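Local atomic coordinates of gamma-resorcylate decarboxylase (Polaromonas, PDB entry 4QRO), a protein that probably catalyses the reversible, manganese-dependent decarboxylation of gamma-resorcylate (2,6-dihydroxybenzoate) to resorcinol. Residues A[125-130]-A[159-164]. Sequence-based numbering, arbitrary orientation.
With MN (manganese (II) ion), chain K; 38L (2-nitrobenzene-1,3-diol), chain M.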
ATOM      1  N   ALA A 125      19.759   5.203 -13.550  1.00 28.77           N
ATOM      2  CA  ALA A 125      19.094   4.102 -14.247  1.00 26.28           C
ATOM      3  C   ALA A 125      17.632   4.068 -13.837  1.00 34.02           C
ATOM      4  O   ALA A 125      17.298   4.482 -12.725  1.00 32.24           O
ATOM      5  CB  ALA A 125      19.749   2.798 -13.879  1.00 33.74           C
ATOM      6  N   LEU A 126      16.764   3.625 -14.743  1.00 33.53           N
ATOM      7  CA  LEU A 126      15.369   3.371 -14.401  1.00 28.80           C
ATOM      8  C   LEU A 126      15.025   1.955 -14.806  1.00 36.02           C
ATOM      9  O   LEU A 126      15.301   1.525 -15.924  1.00 33.82           O
ATOM     10  CB  LEU A 126      14.421   4.389 -15.044  1.00 36.75           C
ATOM     11  CG  LEU A 126      12.933   4.234 -14.628  1.00 30.47           C
ATOM     12  CD1 LEU A 126      12.239   5.588 -14.441  1.00 26.57           C
ATOM     13  CD2 LEU A 126      12.158   3.369 -15.607  1.00 38.10           C
ATOM     14  N   VAL A 127      14.428   1.225 -13.872  1.00 30.44           N
ATOM     15  CA  VAL A 127      14.113  -0.181 -14.056  1.00 26.54           C
ATOM     16  C   VAL A 127      12.694  -0.475 -13.567  1.00 35.95           C
ATOM     17  O   VAL A 127      12.306  -0.048 -12.487  1.00 31.22           O
ATOM     18  CB  VAL A 127      15.129  -1.073 -13.316  1.00 32.04           C
ATOM     19  CG1 VAL A 127      14.693  -2.537 -13.297  1.00 32.84           C
ATOM     20  CG2 VAL A 127      16.523  -0.906 -13.921  1.00 35.04           C
ATOM     21  N   ASN A 128      11.954  -1.245 -14.362  1.00 30.61           N
ATOM     22  CA  ASN A 128      10.554  -1.480 -14.118  1.00 28.33           C
ATOM     23  C   ASN A 128      10.339  -2.720 -13.293  1.00 33.91           C
ATOM     24  O   ASN A 128       9.853  -3.763 -13.777  1.00 29.97           O
ATOM     25  CB  ASN A 128       9.799  -1.531 -15.434  1.00 32.99           C
ATOM     26  CG  ASN A 128      10.027  -0.288 -16.279  1.00 36.11           C
ATOM     27  OD1 ASN A 128       9.708   0.837 -15.864  1.00 30.04           O
ATOM     28  ND2 ASN A 128      10.596  -0.485 -17.478  1.00 33.14           N
ATOM     29  N   GLY A 129      10.690  -2.601 -12.021  1.00 32.93           N
ATOM     30  CA  GLY A 129      10.463  -3.690 -11.095  1.00 30.76           C
ATOM     31  C   GLY A 129      11.234  -4.945 -11.470  1.00 33.44           C
ATOM     32  O   GLY A 129      12.302  -4.878 -12.098  1.00 32.64           O
ATOM     33  N   PHE A 130      10.682  -6.099 -11.099  1.00 27.81           N
ATOM     34  CA  PHE A 130      11.357  -7.374 -11.315  1.00 29.24           C
ATOM     35  C   PHE A 130      11.595  -7.694 -12.779  1.00 34.92           C
ATOM     36  O   PHE A 130      10.893  -7.199 -13.682  1.00 30.90           O
ATOM     37  CB  PHE A 130      10.548  -8.524 -10.694  1.00 28.99           C
ATOM     38  CG  PHE A 130       9.190  -8.722 -11.317  1.00 32.06           C
ATOM     39  CD1 PHE A 130       9.037  -9.496 -12.459  1.00 27.12           C
ATOM     40  CD2 PHE A 130       8.057  -8.161 -10.740  1.00 30.94           C
ATOM     41  CE1 PHE A 130       7.791  -9.668 -13.041  1.00 37.31           C
ATOM     42  CE2 PHE A 130       6.810  -8.334 -11.313  1.00 32.29           C
ATOM     43  CZ  PHE A 130       6.669  -9.085 -12.465  1.00 36.53           C
ATOM     44  N   VAL A 159      25.418   7.065  -8.940  1.00 35.56           N
ATOM     45  CA  VAL A 159      24.218   7.504  -9.625  1.00 30.58           C
ATOM     46  C   VAL A 159      22.987   6.783  -9.025  1.00 32.49           C
ATOM     47  O   VAL A 159      23.097   5.634  -8.572  1.00 31.90           O
ATOM     48  CB  VAL A 159      24.259   7.257 -11.145  1.00 35.40           C
ATOM     49  CG1 VAL A 159      25.369   8.066 -11.804  1.00 34.85           C
ATOM     50  CG2 VAL A 159      24.370   5.767 -11.469  1.00 35.89           C
ATOM     51  N   PRO A 160      21.825   7.463  -9.011  1.00 35.38           N
ATOM     52  CA  PRO A 160      20.613   6.855  -8.430  1.00 30.58           C
ATOM     53  C   PRO A 160      19.965   5.791  -9.307  1.00 31.40           C
ATOM     54  O   PRO A 160      20.172   5.783 -10.532  1.00 32.67           O
ATOM     55  CB  PRO A 160      19.654   8.049  -8.299  1.00 37.32           C
ATOM     56  CG  PRO A 160      20.526   9.248  -8.299  1.00 46.06           C
ATOM     57  CD  PRO A 160      21.637   8.907  -9.252  1.00 37.08           C
ATOM     58  N   PHE A 161      19.123   4.955  -8.692  1.00 29.42           N
ATOM     59  CA  PHE A 161      18.424   3.863  -9.390  1.00 25.79           C
ATOM     60  C   PHE A 161      16.953   4.094  -9.116  1.00 27.73           C
ATOM     61  O   PHE A 161      16.566   4.116  -7.955  1.00 29.14           O
ATOM     62  CB  PHE A 161      18.919   2.519  -8.808  1.00 31.29           C
ATOM     63  CG  PHE A 161      18.273   1.277  -9.388  1.00 29.72           C
ATOM     64  CD1 PHE A 161      16.986   0.884  -8.999  1.00 29.96           C
ATOM     65  CD2 PHE A 161      18.971   0.455 -10.256  1.00 30.41           C
ATOM     66  CE1 PHE A 161      16.396  -0.246  -9.512  1.00 32.15           C
ATOM     67  CE2 PHE A 161      18.390  -0.711 -10.750  1.00 31.15           C
ATOM     68  CZ  PHE A 161      17.108  -1.061 -10.380  1.00 32.05           C
ATOM     69  N   TYR A 162      16.165   4.261 -10.174  1.00 32.24           N
ATOM     70  CA  TYR A 162      14.724   4.552 -10.079  1.00 32.97           C
ATOM     71  C   TYR A 162      14.023   3.230 -10.200  1.00 30.75           C
ATOM     72  O   TYR A 162      14.074   2.590 -11.251  1.00 31.38           O
ATOM     73  CB  TYR A 162      14.300   5.493 -11.208  1.00 37.13           C
ATOM     74  CG  TYR A 162      13.031   6.283 -10.959  1.00 28.71           C
ATOM     75  CD1 TYR A 162      11.829   5.645 -10.650  1.00 30.38           C
ATOM     76  CD2 TYR A 162      13.029   7.686 -11.062  1.00 28.31           C
ATOM     77  CE1 TYR A 162      10.673   6.380 -10.426  1.00 30.72           C
ATOM     78  CE2 TYR A 162      11.880   8.431 -10.835  1.00 33.69           C
ATOM     79  CZ  TYR A 162      10.704   7.777 -10.514  1.00 31.37           C
ATOM     80  OH  TYR A 162       9.561   8.543 -10.310  1.00 31.39           O
ATOM     81  N   LEU A 163      13.382   2.789  -9.116  1.00 30.67           N
ATOM     82  CA  LEU A 163      12.697   1.518  -9.114  1.00 28.52           C
ATOM     83  C   LEU A 163      11.247   1.857  -9.452  1.00 31.14           C
ATOM     84  O   LEU A 163      10.496   2.334  -8.606  1.00 32.67           O
ATOM     85  CB  LEU A 163      12.851   0.824  -7.749  1.00 28.72           C
ATOM     86  CG  LEU A 163      12.054  -0.490  -7.594  1.00 35.73           C
ATOM     87  CD1 LEU A 163      12.591  -1.583  -8.494  1.00 35.26           C
ATOM     88  CD2 LEU A 163      12.061  -0.961  -6.137  1.00 33.52           C
ATOM     89  N   HIS A 164      10.887   1.663 -10.716  1.00 25.98           N
ATOM     90  CA  HIS A 164       9.592   2.077 -11.268  1.00 30.95           C
ATOM     91  C   HIS A 164       8.673   0.864 -11.239  1.00 28.84           C
ATOM     92  O   HIS A 164       9.146  -0.286 -11.129  1.00 32.45           O
ATOM     93  CB  HIS A 164       9.818   2.580 -12.716  1.00 35.02           C
ATOM     94  CG  HIS A 164       8.600   3.091 -13.411  1.00 31.77           C
ATOM     95  ND1 HIS A 164       7.780   2.279 -14.166  1.00 29.03           N
ATOM     96  CD2 HIS A 164       8.086   4.340 -13.505  1.00 27.87           C
ATOM     97  CE1 HIS A 164       6.812   3.009 -14.684  1.00 32.14           C
ATOM     98  NE2 HIS A 164       6.976   4.260 -14.302  1.00 37.27           N
TER
HETATM   99 MN    MN K 403       5.703   6.022 -14.934  1.00 31.28          MN
HETATM  100  OAK 38L M 405       3.931   5.053 -13.739  1.00 37.00           O
HETATM  101  NAG 38L M 405       2.774   4.948 -14.043  1.00 94.55           N
HETATM  102  OAJ 38L M 405       1.928   5.021 -13.153  1.00 44.18           O
HETATM  103  CAA 38L M 405       2.426   4.749 -15.402  1.00 44.34           C
HETATM  104  CAF 38L M 405       1.078   4.594 -15.711  1.00 41.16           C
HETATM  105  OAH 38L M 405       0.141   5.291 -15.009  1.00 37.35           O
HETATM  106  CAE 38L M 405       0.682   3.731 -16.733  1.00 36.99           C
HETATM  107  CAD 38L M 405       1.634   3.059 -17.492  1.00 43.66           C
HETATM  108  CAC 38L M 405       2.985   3.340 -17.304  1.00 41.87           C
HETATM  109  CAB 38L M 405       3.380   4.215 -16.292  1.00 35.83           C
HETATM  110  OAI 38L M 405       4.707   4.529 -16.169  1.00 35.72           O
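Val127 O takes the backbone N-H of His164 at 2.8 Å (N-H...O 161°) and, weakly, that of Gly129 in its own segment. Val127 N donates to Tyr162 O, Tyr162 N to Ala125 O, and Ala125 N to Pro160 O. These four alternating bonds, with strand axes 20° apart, define a parallel pair, the two strands of a beta-alpha-beta unit joined through helix 148-157. On one face, Val127 CB lies 3.5 Å from Phe161 CZ. On the other, Leu126, its CG anti to the backbone N (chi1 -176°), runs alongside Tyr162. Leu126 CD1 sits over one ring face, 4.0 Å from the Tyr162 centroid, a CH-pi contact, while Leu126 CD2 meets His164 CB at 3.8 Å. An alanine in place of Leu126 would probably leave that face of Tyr162 without its methyl cover and His164 CB less firmly packed. Tyr162 OH is hydrogen-bonded to Glu8, itself a manganese ligand. His164 NE2 binds manganese at 2.3 Å, completing the site with Glu8, His10, Asp287 and two oxygens of the inhibitor 2-nitrobenzene-1,3-diol. Asn128 OD1 approaches His164 ND1 to 2.9 Å. Tied at N to Val127 O and at NE2 to manganese, His164 is probably positioned as a first-shell ligand by strand pairing.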